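Local coordinates for Phosphoglucomutase/phosphomannomutase family protein (Burkholderia thailandensis, PDB 3UW2) that probably moves a phosphoryl group within a phosphosugar, as a metal-dependent member of the phosphohexose mutase family, at residues Asp283-Leu294 with Cys308-Lys319. Numbering follows the deposited sequence.
Sequences DRQLMLFAEEVL and CTRNLARWVREK. With EDO (1,2-ethanediol), chain G.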
ATOM      1  N   ASP A 283     -11.419  -2.925   3.066  1.00 28.98           N
ATOM      2  CA  ASP A 283     -11.877  -3.163   4.422  1.00 28.88           C
ATOM      3  C   ASP A 283     -12.670  -4.501   4.511  1.00 29.80           C
ATOM      4  O   ASP A 283     -12.672  -5.136   5.603  1.00 26.37           O
ATOM      5  CB  ASP A 283     -12.668  -1.982   5.023  1.00 29.44           C
ATOM      6  CG  ASP A 283     -13.775  -1.506   4.141  1.00 29.27           C
ATOM      7  OD1 ASP A 283     -13.928  -2.016   2.981  1.00 28.28           O
ATOM      8  OD2 ASP A 283     -14.507  -0.594   4.631  1.00 30.57           O
ATOM      9  N   ARG A 284     -13.361  -4.908   3.406  1.00 28.10           N
ATOM     10  CA  ARG A 284     -14.070  -6.221   3.437  1.00 28.36           C
ATOM     11  C   ARG A 284     -13.119  -7.389   3.329  1.00 27.25           C
ATOM     12  O   ARG A 284     -13.261  -8.394   4.031  1.00 26.49           O
ATOM     13  CB  ARG A 284     -15.161  -6.313   2.386  1.00 30.49           C
ATOM     14  CG  ARG A 284     -16.318  -5.378   2.727  1.00 29.48           C
ATOM     15  CD  ARG A 284     -17.224  -5.335   1.531  1.00 31.81           C
ATOM     16  NE  ARG A 284     -18.244  -6.358   1.601  1.00 31.33           N
ATOM     17  CZ  ARG A 284     -18.849  -6.836   0.523  1.00 34.79           C
ATOM     18  NH1 ARG A 284     -18.472  -6.439  -0.694  1.00 33.06           N
ATOM     19  NH2 ARG A 284     -19.813  -7.726   0.642  1.00 34.46           N
ATOM     20  N   GLN A 285     -12.127  -7.250   2.459  1.00 29.56           N
ATOM     21  CA  GLN A 285     -11.027  -8.220   2.412  1.00 28.45           C
ATOM     22  C   GLN A 285     -10.402  -8.490   3.800  1.00 26.24           C
ATOM     23  O   GLN A 285     -10.077  -9.634   4.122  1.00 28.68           O
ATOM     24  CB  GLN A 285      -9.939  -7.731   1.473  1.00 30.39           C
ATOM     25  CG  GLN A 285     -10.352  -7.627  -0.030  1.00 29.84           C
ATOM     26  CD  GLN A 285      -9.144  -7.152  -0.861  1.00 33.17           C
ATOM     27  OE1 GLN A 285      -7.999  -7.684  -0.720  1.00 30.75           O
ATOM     28  NE2 GLN A 285      -9.350  -6.109  -1.653  1.00 32.32           N
ATOM     29  N   LEU A 286     -10.089  -7.436   4.521  1.00 25.81           N
ATOM     30  CA  LEU A 286      -9.485  -7.546   5.856  1.00 28.15           C
ATOM     31  C   LEU A 286     -10.380  -8.332   6.820  1.00 28.41           C
ATOM     32  O   LEU A 286      -9.859  -9.075   7.650  1.00 28.12           O
ATOM     33  CB  LEU A 286      -9.156  -6.163   6.452  1.00 28.61           C
ATOM     34  CG  LEU A 286      -8.286  -6.177   7.715  1.00 31.63           C
ATOM     35  CD1 LEU A 286      -6.902  -6.698   7.353  1.00 29.75           C
ATOM     36  CD2 LEU A 286      -8.177  -4.777   8.285  1.00 33.06           C
ATOM     37  N   MET A 287     -11.715  -8.169   6.730  1.00 29.88           N
ATOM     38  CA  MET A 287     -12.596  -9.029   7.562  1.00 30.10           C
ATOM     39  C   MET A 287     -12.321 -10.523   7.310  1.00 31.02           C
ATOM     40  O   MET A 287     -12.246 -11.328   8.240  1.00 26.92           O
ATOM     41  CB  MET A 287     -14.068  -8.647   7.388  1.00 31.74           C
ATOM     42  CG  MET A 287     -14.346  -7.293   8.064  1.00 30.45           C
ATOM     43  SD  MET A 287     -16.039  -6.661   8.182  1.00 39.59           S
ATOM     44  CE  MET A 287     -16.376  -6.015   6.543  1.00 32.62           C
ATOM     45  N   LEU A 288     -12.099 -10.888   6.041  1.00 29.82           N
ATOM     46  CA  LEU A 288     -12.009 -12.291   5.705  1.00 27.51           C
ATOM     47  C   LEU A 288     -10.656 -12.824   6.203  1.00 29.32           C
ATOM     48  O   LEU A 288     -10.524 -13.966   6.724  1.00 29.49           O
ATOM     49  CB  LEU A 288     -12.170 -12.446   4.156  1.00 26.45           C
ATOM     50  CG  LEU A 288     -12.193 -13.844   3.546  1.00 28.71           C
ATOM     51  CD1 LEU A 288     -13.572 -14.518   3.767  1.00 28.50           C
ATOM     52  CD2 LEU A 288     -11.835 -13.844   2.033  1.00 27.71           C
ATOM     53  N   PHE A 289      -9.635 -11.996   6.030  1.00 28.28           N
ATOM     54  CA  PHE A 289      -8.309 -12.370   6.544  1.00 27.18           C
ATOM     55  C   PHE A 289      -8.276 -12.444   8.102  1.00 26.84           C
ATOM     56  O   PHE A 289      -7.672 -13.329   8.686  1.00 25.09           O
ATOM     57  CB  PHE A 289      -7.299 -11.309   6.047  1.00 24.15           C
ATOM     58  CG  PHE A 289      -7.049 -11.388   4.572  1.00 26.04           C
ATOM     59  CD1 PHE A 289      -6.679 -12.630   3.990  1.00 28.27           C
ATOM     60  CD2 PHE A 289      -7.035 -10.222   3.791  1.00 25.83           C
ATOM     61  CE1 PHE A 289      -6.435 -12.725   2.617  1.00 27.90           C
ATOM     62  CE2 PHE A 289      -6.781 -10.313   2.403  1.00 28.35           C
ATOM     63  CZ  PHE A 289      -6.482 -11.578   1.836  1.00 28.32           C
ATOM     64  N   ALA A 290      -8.891 -11.468   8.752  1.00 24.69           N
ATOM     65  CA  ALA A 290      -8.903 -11.386  10.210  1.00 26.83           C
ATOM     66  C   ALA A 290      -9.583 -12.637  10.736  1.00 28.86           C
ATOM     67  O   ALA A 290      -9.172 -13.185  11.756  1.00 28.40           O
ATOM     68  CB  ALA A 290      -9.725 -10.151  10.664  1.00 25.90           C
ATOM     69  N   GLU A 291     -10.677 -13.053  10.108  1.00 30.07           N
ATOM     70  CA  GLU A 291     -11.335 -14.241  10.591  1.00 30.80           C
ATOM     71  C   GLU A 291     -10.372 -15.433  10.566  1.00 30.96           C
ATOM     72  O   GLU A 291     -10.232 -16.155  11.558  1.00 30.89           O
ATOM     73  CB  GLU A 291     -12.609 -14.511   9.789  1.00 34.23           C
ATOM     74  CG  GLU A 291     -13.206 -15.914   9.947  1.00 34.61           C
ATOM     75  CD  GLU A 291     -14.533 -16.051   9.173  1.00 37.84           C
ATOM     76  OE1 GLU A 291     -14.639 -15.568   8.006  1.00 39.16           O
ATOM     77  OE2 GLU A 291     -15.474 -16.626   9.756  1.00 37.58           O
ATOM     78  N   GLU A 292      -9.726 -15.662   9.449  1.00 30.20           N
ATOM     79  CA  GLU A 292      -8.810 -16.806   9.353  1.00 31.20           C
ATOM     80  C   GLU A 292      -7.584 -16.651  10.331  1.00 32.98           C
ATOM     81  O   GLU A 292      -7.213 -17.589  11.056  1.00 29.76           O
ATOM     82  CB  GLU A 292      -8.345 -16.943   7.899  1.00 32.56           C
ATOM     83  CG  GLU A 292      -7.620 -18.257   7.613  1.00 35.91           C
ATOM     84  CD  GLU A 292      -6.245 -18.353   8.260  1.00 36.88           C
ATOM     85  OE1 GLU A 292      -5.537 -17.322   8.317  1.00 38.43           O
ATOM     86  OE2 GLU A 292      -5.877 -19.462   8.744  1.00 33.78           O
ATOM     87  N   VAL A 293      -6.990 -15.451  10.378  1.00 28.69           N
ATOM     88  CA  VAL A 293      -5.840 -15.205  11.272  1.00 27.91           C
ATOM     89  C   VAL A 293      -6.241 -15.389  12.731  1.00 29.06           C
ATOM     90  O   VAL A 293      -5.538 -16.040  13.486  1.00 27.90           O
ATOM     91  CB  VAL A 293      -5.233 -13.803  10.988  1.00 27.24           C
ATOM     92  CG1 VAL A 293      -4.252 -13.281  12.065  1.00 27.70           C
ATOM     93  CG2 VAL A 293      -4.621 -13.790   9.606  1.00 26.46           C
ATOM     94  N   LEU A 294      -7.376 -14.812  13.127  1.00 26.68           N
ATOM     95  CA  LEU A 294      -7.795 -14.916  14.514  1.00 28.41           C
ATOM     96  C   LEU A 294      -8.137 -16.357  14.957  1.00 32.40           C
ATOM     97  O   LEU A 294      -7.976 -16.729  16.144  1.00 30.59           O
ATOM     98  CB  LEU A 294      -8.972 -13.970  14.786  1.00 28.44           C
ATOM     99  CG  LEU A 294      -8.528 -12.497  14.780  1.00 26.83           C
ATOM    100  CD1 LEU A 294      -9.851 -11.693  14.720  1.00 26.42           C
ATOM    101  CD2 LEU A 294      -7.708 -12.180  16.065  1.00 24.41           C
ATOM    102  N   CYS A 308     -11.991   2.845   7.270  1.00 33.88           N
ATOM    103  CA  CYS A 308     -12.541   1.501   7.072  1.00 32.41           C
ATOM    104  C   CYS A 308     -13.982   1.427   7.586  1.00 31.19           C
ATOM    105  O   CYS A 308     -14.337   2.191   8.440  1.00 31.97           O
ATOM    106  CB  CYS A 308     -11.696   0.453   7.768  1.00 30.90           C
ATOM    107  SG  CYS A 308     -10.178   0.092   6.834  1.00 33.42           S
ATOM    108  N   THR A 309     -14.770   0.484   7.074  1.00 30.78           N
ATOM    109  CA  THR A 309     -16.173   0.263   7.522  1.00 31.46           C
ATOM    110  C   THR A 309     -16.359   0.198   9.048  1.00 31.40           C
ATOM    111  O   THR A 309     -15.530  -0.359   9.759  1.00 28.30           O
ATOM    112  CB  THR A 309     -16.781  -1.031   6.904  1.00 29.11           C
ATOM    113  OG1 THR A 309     -18.106  -1.199   7.386  1.00 30.36           O
ATOM    114  CG2 THR A 309     -16.021  -2.233   7.251  1.00 28.41           C
ATOM    115  N   ARG A 310     -17.441   0.813   9.526  1.00 32.83           N
ATOM    116  CA  ARG A 310     -17.945   0.641  10.907  1.00 35.37           C
ATOM    117  C   ARG A 310     -18.004  -0.891  11.222  1.00 36.45           C
ATOM    118  O   ARG A 310     -17.792  -1.313  12.357  1.00 38.54           O
ATOM    119  CB  ARG A 310     -19.314   1.367  11.066  1.00 39.22           C
ATOM    120  CG  ARG A 310     -19.693   1.693  12.531  1.00 51.86           C
ATOM    121  CD  ARG A 310     -20.928   2.591  12.777  1.00 56.05           C
ATOM    122  NE  ARG A 310     -22.155   1.843  13.096  1.00 56.95           N
ATOM    123  CZ  ARG A 310     -22.756   0.970  12.274  1.00 62.72           C
ATOM    124  NH1 ARG A 310     -23.883   0.345  12.644  1.00 64.31           N
ATOM    125  NH2 ARG A 310     -22.241   0.707  11.072  1.00 63.53           N
ATOM    126  N   ASN A 311     -18.220  -1.725  10.211  1.00 33.24           N
ATOM    127  CA  ASN A 311     -18.419  -3.183  10.451  1.00 34.65           C
ATOM    128  C   ASN A 311     -17.208  -3.944  10.962  1.00 33.83           C
ATOM    129  O   ASN A 311     -17.333  -5.017  11.526  1.00 31.97           O
ATOM    130  CB  ASN A 311     -18.935  -3.881   9.176  1.00 32.93           C
ATOM    131  CG  ASN A 311     -20.329  -3.450   8.806  1.00 37.76           C
ATOM    132  OD1 ASN A 311     -21.166  -3.210   9.676  1.00 34.05           O
ATOM    133  ND2 ASN A 311     -20.599  -3.382   7.504  1.00 37.93           N
ATOM    134  N   LEU A 312     -16.023  -3.408  10.751  1.00 30.71           N
ATOM    135  CA  LEU A 312     -14.835  -4.116  11.196  1.00 31.78           C
ATOM    136  C   LEU A 312     -14.697  -4.332  12.716  1.00 30.99           C
ATOM    137  O   LEU A 312     -14.326  -5.423  13.154  1.00 34.78           O
ATOM    138  CB  LEU A 312     -13.556  -3.416  10.624  1.00 31.54           C
ATOM    139  CG  LEU A 312     -12.923  -4.073   9.410  1.00 30.45           C
ATOM    140  CD1 LEU A 312     -12.009  -3.111   8.615  1.00 29.72           C
ATOM    141  CD2 LEU A 312     -12.092  -5.259   9.919  1.00 27.87           C
ATOM    142  N   ALA A 313     -14.964  -3.307  13.504  1.00 30.39           N
ATOM    143  CA  ALA A 313     -14.830  -3.422  14.963  1.00 33.32           C
ATOM    144  C   ALA A 313     -15.616  -4.642  15.485  1.00 33.91           C
ATOM    145  O   ALA A 313     -15.059  -5.487  16.204  1.00 31.43           O
ATOM    146  CB  ALA A 313     -15.325  -2.145  15.661  1.00 34.18           C
ATOM    147  N   ARG A 314     -16.914  -4.696  15.140  1.00 34.28           N
ATOM    148  CA  ARG A 314     -17.809  -5.745  15.610  1.00 35.14           C
ATOM    149  C   ARG A 314     -17.369  -7.126  15.069  1.00 31.39           C
ATOM    150  O   ARG A 314     -17.272  -8.128  15.808  1.00 29.41           O
ATOM    151  CB  ARG A 314     -19.245  -5.440  15.166  1.00 39.77           C
ATOM    152  CG  ARG A 314     -20.224  -6.532  15.609  1.00 46.87           C
ATOM    153  CD  ARG A 314     -21.633  -6.358  15.019  1.00 53.11           C
ATOM    154  NE  ARG A 314     -22.350  -5.458  15.905  1.00 54.98           N
ATOM    155  CZ  ARG A 314     -22.798  -5.783  17.127  1.00 59.31           C
ATOM    156  NH1 ARG A 314     -22.642  -7.011  17.608  1.00 60.52           N
ATOM    157  NH2 ARG A 314     -23.423  -4.882  17.872  1.00 57.62           N
ATOM    158  N   TRP A 315     -17.047  -7.158  13.781  1.00 30.03           N
ATOM    159  CA  TRP A 315     -16.562  -8.377  13.163  1.00 30.60           C
ATOM    160  C   TRP A 315     -15.355  -8.916  13.901  1.00 29.88           C
ATOM    161  O   TRP A 315     -15.306 -10.130  14.277  1.00 29.86           O
ATOM    162  CB  TRP A 315     -16.241  -8.072  11.721  1.00 28.13           C
ATOM    163  CG  TRP A 315     -15.672  -9.243  10.999  1.00 29.91           C
ATOM    164  CD1 TRP A 315     -14.340  -9.600  10.911  1.00 27.70           C
ATOM    165  CD2 TRP A 315     -16.407 -10.290  10.243  1.00 31.01           C
ATOM    166  NE1 TRP A 315     -14.206 -10.750  10.184  1.00 28.87           N
ATOM    167  CE2 TRP A 315     -15.392 -11.197   9.728  1.00 29.18           C
ATOM    168  CE3 TRP A 315     -17.749 -10.526   9.933  1.00 33.65           C
ATOM    169  CZ2 TRP A 315     -15.718 -12.304   8.956  1.00 29.67           C
ATOM    170  CZ3 TRP A 315     -18.075 -11.646   9.125  1.00 33.11           C
ATOM    171  CH2 TRP A 315     -17.077 -12.521   8.667  1.00 32.77           C
ATOM    172  N   VAL A 316     -14.373  -8.045  14.132  1.00 27.75           N
ATOM    173  CA  VAL A 316     -13.126  -8.508  14.765  1.00 27.82           C
ATOM    174  C   VAL A 316     -13.414  -9.024  16.189  1.00 27.75           C
ATOM    175  O   VAL A 316     -12.911 -10.094  16.564  1.00 27.82           O
ATOM    176  CB  VAL A 316     -12.024  -7.416  14.828  1.00 27.75           C
ATOM    177  CG1 VAL A 316     -10.914  -7.793  15.842  1.00 26.29           C
ATOM    178  CG2 VAL A 316     -11.458  -7.157  13.410  1.00 28.52           C
ATOM    179  N   ARG A 317     -14.283  -8.338  16.921  1.00 28.96           N
ATOM    180  CA  ARG A 317     -14.670  -8.808  18.275  1.00 33.91           C
ATOM    181  C   ARG A 317     -15.399 -10.110  18.274  1.00 32.38           C
ATOM    182  O   ARG A 317     -15.077 -10.982  19.088  1.00 33.00           O
ATOM    183  CB  ARG A 317     -15.480  -7.813  19.070  1.00 34.26           C
ATOM    184  CG  ARG A 317     -14.674  -6.604  19.461  1.00 40.63           C
ATOM    185  CD  ARG A 317     -15.565  -5.668  20.232  1.00 47.78           C
ATOM    186  NE  ARG A 317     -15.143  -4.284  20.019  1.00 56.42           N
ATOM    187  CZ  ARG A 317     -15.938  -3.364  19.471  1.00 55.23           C
ATOM    188  NH1 ARG A 317     -17.194  -3.670  19.116  1.00 55.97           N
ATOM    189  NH2 ARG A 317     -15.495  -2.136  19.308  1.00 55.86           N
ATOM    190  N   GLU A 318     -16.336 -10.264  17.340  1.00 30.25           N
ATOM    191  CA  GLU A 318     -17.120 -11.491  17.261  1.00 34.11           C
ATOM    192  C   GLU A 318     -16.245 -12.636  16.824  1.00 33.96           C
ATOM    193  O   GLU A 318     -16.507 -13.770  17.179  1.00 34.84           O
ATOM    194  CB  GLU A 318     -18.403 -11.325  16.388  1.00 36.78           C
ATOM    195  CG  GLU A 318     -19.396 -10.401  17.084  1.00 37.95           C
ATOM    196  CD  GLU A 318     -20.654 -10.065  16.301  1.00 40.36           C
ATOM    197  OE1 GLU A 318     -20.750 -10.343  15.099  1.00 38.95           O
ATOM    198  OE2 GLU A 318     -21.592  -9.490  16.930  1.00 44.33           O
ATOM    199  N   LYS A 319     -15.172 -12.345  16.088  1.00 32.83           N
ATOM    200  CA  LYS A 319     -14.242 -13.375  15.685  1.00 34.10           C
ATOM    201  C   LYS A 319     -13.150 -13.601  16.767  1.00 36.24           C
ATOM    202  O   LYS A 319     -12.240 -14.360  16.537  1.00 38.18           O
ATOM    203  CB  LYS A 319     -13.602 -13.028  14.320  1.00 36.50           C
ATOM    204  CG  LYS A 319     -14.365 -13.520  13.069  1.00 37.79           C
ATOM    205  CD  LYS A 319     -15.881 -13.447  13.225  1.00 41.52           C
ATOM    206  CE  LYS A 319     -16.638 -14.093  12.059  1.00 42.56           C
ATOM    207  NZ  LYS A 319     -18.084 -13.763  12.236  1.00 41.44           N
TER
HETATM  208  C1  EDO G 470     -15.549   2.666   4.363  1.00 49.24           C
HETATM  209  O1  EDO G 470     -15.960   1.476   3.679  1.00 41.60           O
HETATM  210  C2  EDO G 470     -16.288   3.880   3.795  1.00 49.24           C
HETATM  211  O2  EDO G 470     -15.791   4.021   2.466  1.00 51.70           O
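Asp283 OD2 is gripped twice: Thr309 N donates to its anti lone pair at 2.7 Å, with an N-H...O angle of 146°, and O1 of the 1,2-ethanediol, probably from the crystallisation liquor, donates to it as well. The carboxylate reaches this spot because CG stands between the backbone N and the carbonyl carbon (chi1 51°), while CB rests against Cys308 SG. Thr309 in turn caps the following helix, OG1 accepting from Asn311 N at 2.9 Å; that hydroxyl also bonds to Glu456, tying this end to strand 451-457, and Arg454 also bonds the diol. One turn on, Met287 lies over the Trp315 indole. Met287 CB sits 3.6 Å from the centroid of the Trp315 five-membered ring, a CH-pi contact over the face, and SD adds an oblique Met-aromatic contact. Bent at chi3, the thioether brings CE to Thr309 CG2, while Met287 CG packs on Leu312 CD2 at 3.6 Å. Trp315 NE1 makes a weak hydrogen bond of 2.8 Å to Met287 O, which lies off the ring plane on the Met287 CB side and also accepts from Glu291 N within its helix. Lys319 CE covers the opposite indole face near its rim, and Glu291 OE1 approaches CZ2 close to the ring plane, its carboxylate nearly perpendicular to the indole. Deeper in, Leu286 meets Leu312, both also touching Tyr304, and Leu294 CD1 meets Val316 CG1. The helices run nearly parallel, with 16° and 9.8 Å between their axes, joined through strand 301-305 and packed side by side on it, as in an alpha/beta/alpha domain, here domain III of the mutase.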